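Local coordinates for HD domain protein (Enterococcus faecalis, PDB 4LRL) that probably hydrolyses deoxyribonucleoside triphosphates as a metal-binding HD-domain phosphohydrolase whose activity is regulated allosterically by bound nucleotides, at residues C[139-144]-C[345-350]. Numbering follows the deposited sequence.
With DGT (2'-deoxyguanosine-5'-triphosphate), chain R.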
ATOM      1  N   GLY C 139      25.199   8.379  19.551  1.00 40.44           N
ATOM      2  CA  GLY C 139      24.598   9.313  20.498  1.00 40.42           C
ATOM      3  C   GLY C 139      23.604  10.202  19.770  1.00 39.42           C
ATOM      4  O   GLY C 139      23.310   9.956  18.603  1.00 37.96           O
ATOM      5  N   PRO C 140      23.090  11.251  20.447  1.00 39.97           N
ATOM      6  CA  PRO C 140      22.114  12.147  19.826  1.00 39.20           C
ATOM      7  C   PRO C 140      22.708  12.860  18.614  1.00 39.38           C
ATOM      8  O   PRO C 140      23.888  13.231  18.642  1.00 39.85           O
ATOM      9  CB  PRO C 140      21.822  13.163  20.935  1.00 41.02           C
ATOM     10  CG  PRO C 140      23.046  13.139  21.826  1.00 41.70           C
ATOM     11  CD  PRO C 140      23.457  11.695  21.808  1.00 41.42           C
ATOM     12  N   TYR C 141      21.899  13.034  17.563  1.00 38.32           N
ATOM     13  CA  TYR C 141      22.316  13.726  16.335  1.00 38.70           C
ATOM     14  C   TYR C 141      23.753  13.368  15.998  1.00 39.46           C
ATOM     15  O   TYR C 141      24.649  14.225  15.975  1.00 40.53           O
ATOM     16  CB  TYR C 141      22.141  15.243  16.476  1.00 39.46           C
ATOM     17  CG  TYR C 141      20.730  15.625  16.862  1.00 39.88           C
ATOM     18  CD1 TYR C 141      20.411  15.900  18.183  1.00 40.02           C
ATOM     19  CD2 TYR C 141      19.708  15.675  15.908  1.00 38.97           C
ATOM     20  CE1 TYR C 141      19.122  16.239  18.549  1.00 41.11           C
ATOM     21  CE2 TYR C 141      18.409  16.014  16.268  1.00 39.46           C
ATOM     22  CZ  TYR C 141      18.130  16.292  17.595  1.00 40.21           C
ATOM     23  OH  TYR C 141      16.865  16.625  17.985  1.00 41.25           O
ATOM     24  N   SER C 142      23.943  12.080  15.745  1.00 38.97           N
ATOM     25  CA  SER C 142      25.256  11.459  15.716  1.00 40.15           C
ATOM     26  C   SER C 142      26.257  12.196  14.834  1.00 40.91           C
ATOM     27  O   SER C 142      27.365  12.504  15.278  1.00 42.54           O
ATOM     28  CB  SER C 142      25.123   9.984  15.326  1.00 38.95           C
ATOM     29  OG  SER C 142      26.340   9.499  14.793  1.00 41.79           O
ATOM     30  N   HIS C 143      25.857  12.509  13.605  1.00 40.58           N
ATOM     31  CA  HIS C 143      26.761  13.159  12.645  1.00 41.52           C
ATOM     32  C   HIS C 143      27.232  14.562  13.094  1.00 42.47           C
ATOM     33  O   HIS C 143      28.417  14.896  12.977  1.00 43.49           O
ATOM     34  CB  HIS C 143      26.122  13.217  11.246  1.00 41.00           C
ATOM     35  CG  HIS C 143      27.064  13.681  10.178  1.00 43.16           C
ATOM     36  ND1 HIS C 143      27.005  14.945   9.630  1.00 44.77           N
ATOM     37  CD2 HIS C 143      28.119  13.064   9.591  1.00 45.23           C
ATOM     38  CE1 HIS C 143      27.966  15.081   8.733  1.00 46.50           C
ATOM     39  NE2 HIS C 143      28.662  13.955   8.694  1.00 47.56           N
ATOM     40  N   THR C 144      26.297  15.367  13.603  1.00 41.98           N
ATOM     41  CA  THR C 144      26.596  16.709  14.098  1.00 43.28           C
ATOM     42  C   THR C 144      27.472  16.633  15.345  1.00 44.56           C
ATOM     43  O   THR C 144      28.440  17.375  15.488  1.00 45.75           O
ATOM     44  CB  THR C 144      25.304  17.472  14.444  1.00 42.80           C
ATOM     45  OG1 THR C 144      24.403  17.404  13.343  1.00 41.37           O
ATOM     46  CG2 THR C 144      25.594  18.926  14.753  1.00 43.93           C
ATOM     47  N   LYS C 345      16.645  29.148  19.629  1.00 38.38           N
ATOM     48  CA  LYS C 345      15.278  29.421  19.185  1.00 39.54           C
ATOM     49  C   LYS C 345      15.049  28.872  17.766  1.00 38.69           C
ATOM     50  O   LYS C 345      14.019  28.239  17.496  1.00 38.66           O
ATOM     51  CB  LYS C 345      14.936  30.919  19.273  1.00 40.78           C
ATOM     52  CG  LYS C 345      13.456  31.209  19.074  1.00 43.06           C
ATOM     53  CD  LYS C 345      13.024  32.555  19.670  1.00 47.59           C
ATOM     54  CE  LYS C 345      11.498  32.574  19.927  1.00 51.50           C
ATOM     55  NZ  LYS C 345      10.980  33.819  20.605  1.00 54.86           N
ATOM     56  N   ARG C 346      16.024  29.082  16.881  1.00 37.67           N
ATOM     57  CA  ARG C 346      15.898  28.624  15.489  1.00 37.04           C
ATOM     58  C   ARG C 346      15.763  27.114  15.368  1.00 36.07           C
ATOM     59  O   ARG C 346      15.042  26.634  14.495  1.00 35.96           O
ATOM     60  CB  ARG C 346      17.029  29.166  14.606  1.00 36.37           C
ATOM     61  CG  ARG C 346      16.953  30.683  14.451  1.00 38.71           C
ATOM     62  CD  ARG C 346      18.183  31.294  13.780  1.00 39.73           C
ATOM     63  NE  ARG C 346      17.850  31.749  12.435  1.00 42.21           N
ATOM     64  CZ  ARG C 346      17.680  33.015  12.083  1.00 42.88           C
ATOM     65  NH1 ARG C 346      17.837  33.991  12.966  1.00 47.08           N
ATOM     66  NH2 ARG C 346      17.376  33.310  10.830  1.00 43.25           N
ATOM     67  N   PHE C 347      16.429  26.381  16.261  1.00 35.69           N
ATOM     68  CA  PHE C 347      16.329  24.923  16.296  1.00 35.25           C
ATOM     69  C   PHE C 347      15.055  24.401  16.947  1.00 35.75           C
ATOM     70  O   PHE C 347      14.460  23.438  16.466  1.00 36.16           O
ATOM     71  CB  PHE C 347      17.538  24.279  16.983  1.00 35.01           C
ATOM     72  CG  PHE C 347      17.602  22.788  16.792  1.00 35.27           C
ATOM     73  CD1 PHE C 347      18.148  22.246  15.633  1.00 34.45           C
ATOM     74  CD2 PHE C 347      17.093  21.920  17.764  1.00 36.15           C
ATOM     75  CE1 PHE C 347      18.197  20.861  15.449  1.00 34.85           C
ATOM     76  CE2 PHE C 347      17.137  20.529  17.591  1.00 34.39           C
ATOM     77  CZ  PHE C 347      17.685  20.000  16.438  1.00 35.07           C
ATOM     78  N   LEU C 348      14.639  25.014  18.048  1.00 36.23           N
ATOM     79  CA  LEU C 348      13.400  24.593  18.699  1.00 36.66           C
ATOM     80  C   LEU C 348      12.160  24.971  17.897  1.00 36.97           C
ATOM     81  O   LEU C 348      11.193  24.214  17.866  1.00 37.08           O
ATOM     82  CB  LEU C 348      13.310  25.153  20.119  1.00 37.44           C
ATOM     83  CG  LEU C 348      14.337  24.604  21.116  1.00 37.54           C
ATOM     84  CD1 LEU C 348      14.404  25.525  22.336  1.00 38.33           C
ATOM     85  CD2 LEU C 348      14.057  23.139  21.517  1.00 36.29           C
ATOM     86  N   MET C 349      12.209  26.131  17.245  1.00 37.17           N
ATOM     87  CA  MET C 349      11.047  26.714  16.548  1.00 38.36           C
ATOM     88  C   MET C 349      11.014  26.446  15.023  1.00 37.25           C
ATOM     89  O   MET C 349      10.091  26.896  14.331  1.00 37.41           O
ATOM     90  CB  MET C 349      10.962  28.235  16.818  1.00 40.03           C
ATOM     91  CG  MET C 349      10.880  28.662  18.298  1.00 42.74           C
ATOM     92  SD  MET C 349       9.971  27.496  19.321  1.00 49.91           S
ATOM     93  CE  MET C 349      10.097  28.231  20.958  1.00 51.37           C
ATOM     94  N   ARG C 350      12.022  25.715  14.524  1.00 35.41           N
ATOM     95  CA  ARG C 350      12.170  25.360  13.103  1.00 34.39           C
ATOM     96  C   ARG C 350      12.335  26.581  12.198  1.00 34.71           C
ATOM     97  O   ARG C 350      11.401  26.996  11.511  1.00 35.33           O
ATOM     98  CB  ARG C 350      11.030  24.440  12.616  1.00 34.65           C
ATOM     99  CG  ARG C 350      11.277  23.805  11.241  1.00 34.33           C
ATOM    100  CD  ARG C 350      10.042  23.106  10.692  1.00 32.97           C
ATOM    101  NE  ARG C 350      10.261  22.445   9.398  1.00 33.30           N
ATOM    102  CZ  ARG C 350      10.359  23.065   8.216  1.00 33.91           C
ATOM    103  NH1 ARG C 350      10.550  22.355   7.115  1.00 33.44           N
ATOM    104  NH2 ARG C 350      10.296  24.390   8.122  1.00 33.52           N
TER
HETATM  105  PG  DGT R 502       9.168  28.184   1.462  0.75 59.71           P
HETATM  106  O1G DGT R 502       8.719  27.397   0.242  0.75 58.65           O
HETATM  107  O2G DGT R 502       9.785  29.534   1.121  0.75 58.83           O
HETATM  108  O3G DGT R 502       8.150  28.219   2.591  0.75 58.44           O
HETATM  109  O3B DGT R 502      10.409  27.388   2.125  1.00 54.82           O
HETATM  110  PB  DGT R 502      10.781  25.878   1.752  1.00 51.95           P
HETATM  111  O1B DGT R 502      12.042  25.884   0.928  1.00 51.92           O
HETATM  112  O2B DGT R 502       9.556  25.155   1.252  1.00 53.40           O
HETATM  113  O3A DGT R 502      11.155  25.278   3.192  1.00 46.87           O
HETATM  114  PA  DGT R 502      10.116  24.906   4.356  1.00 39.59           P
HETATM  115  O1A DGT R 502      10.766  25.329   5.643  1.00 39.67           O
HETATM  116  O2A DGT R 502       8.714  25.343   4.082  1.00 40.46           O
HETATM  117  O5' DGT R 502      10.152  23.293   4.350  1.00 40.89           O
HETATM  118  C5' DGT R 502      10.034  22.508   3.169  1.00 38.88           C
HETATM  119  C4' DGT R 502       9.043  21.368   3.390  1.00 38.72           C
HETATM  120  O4' DGT R 502       9.181  20.733   4.672  1.00 36.57           O
HETATM  121  C3' DGT R 502       7.613  21.889   3.394  1.00 39.22           C
HETATM  122  O3' DGT R 502       7.130  22.180   2.070  1.00 41.20           O
HETATM  123  C2' DGT R 502       6.858  20.790   4.132  1.00 36.54           C
HETATM  124  C1' DGT R 502       7.919  20.155   5.034  1.00 34.09           C
HETATM  125  N9  DGT R 502       7.636  20.380   6.473  1.00 30.55           N
HETATM  126  C8  DGT R 502       7.572  19.411   7.410  1.00 30.94           C
HETATM  127  N7  DGT R 502       7.305  19.915   8.645  1.00 26.98           N
HETATM  128  C5  DGT R 502       7.196  21.249   8.502  1.00 27.55           C
HETATM  129  C6  DGT R 502       6.907  22.409   9.392  1.00 27.07           C
HETATM  130  O6  DGT R 502       6.708  22.292  10.617  1.00 28.06           O
HETATM  131  N1  DGT R 502       6.881  23.623   8.858  1.00 27.26           N
HETATM  132  C2  DGT R 502       7.079  23.845   7.553  1.00 27.63           C
HETATM  133  N2  DGT R 502       7.020  25.123   7.129  1.00 27.66           N
HETATM  134  N3  DGT R 502       7.353  22.849   6.668  1.00 29.34           N
HETATM  135  C4  DGT R 502       7.415  21.548   7.076  1.00 29.24           C
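Y141 and F347 reach for each other from opposite directions, F347 CZ coming against CZ and OH of Y141, while CA of Y141 stays 12.7 Å from CA of F347; the pair illustrates how one aromatic contact can link backbones that lie well apart. It is an offset edge-to-face arrangement: the edge of F347 is turned toward the face of Y141, the planes stand at 85°, and the ring centroids lie 5.8 Å apart. F347 CZ does most of the touching, 3.9 Å from Y141 CZ. Y141 OH in turn lies near the plane of the phenylalanine ring, at its edge, 3.8 Å from F347 CZ. With CG anti to the backbone N (chi1 -168°), the F347 ring extends from helix 338-348 toward Y141. L279 of helix 270-291 packs against both rings.

The pair joins the N-cap of helix 142-149, in the HD domain, to the last turn of helix 338-348, in the HD-associated region. Just past that turn, R350 takes a positive phi and directs an extended chain into a dGTP pocket shared with a second subunit and separate from the nickel ligands H90, H134, D135 and D207, consistent with a regulatory site.

Hydrogen bonds and face contact combine on the nucleotide. One R350 guanidinium face lies over the guanine, DGT N3 offset toward its rim. R350 NH2 donates a nearly straight hydrogen bond (167°) to alpha-phosphate O1A of DGT at 2.7 Å; R350 NH1 hydrogen-bonds DGT O5' at 2.9 Å, with a weak second hydrogen bond to O1A. R350 NE hydrogen-bonds the carbonyl oxygen of F78, whose ring meets F347 edge-to-face.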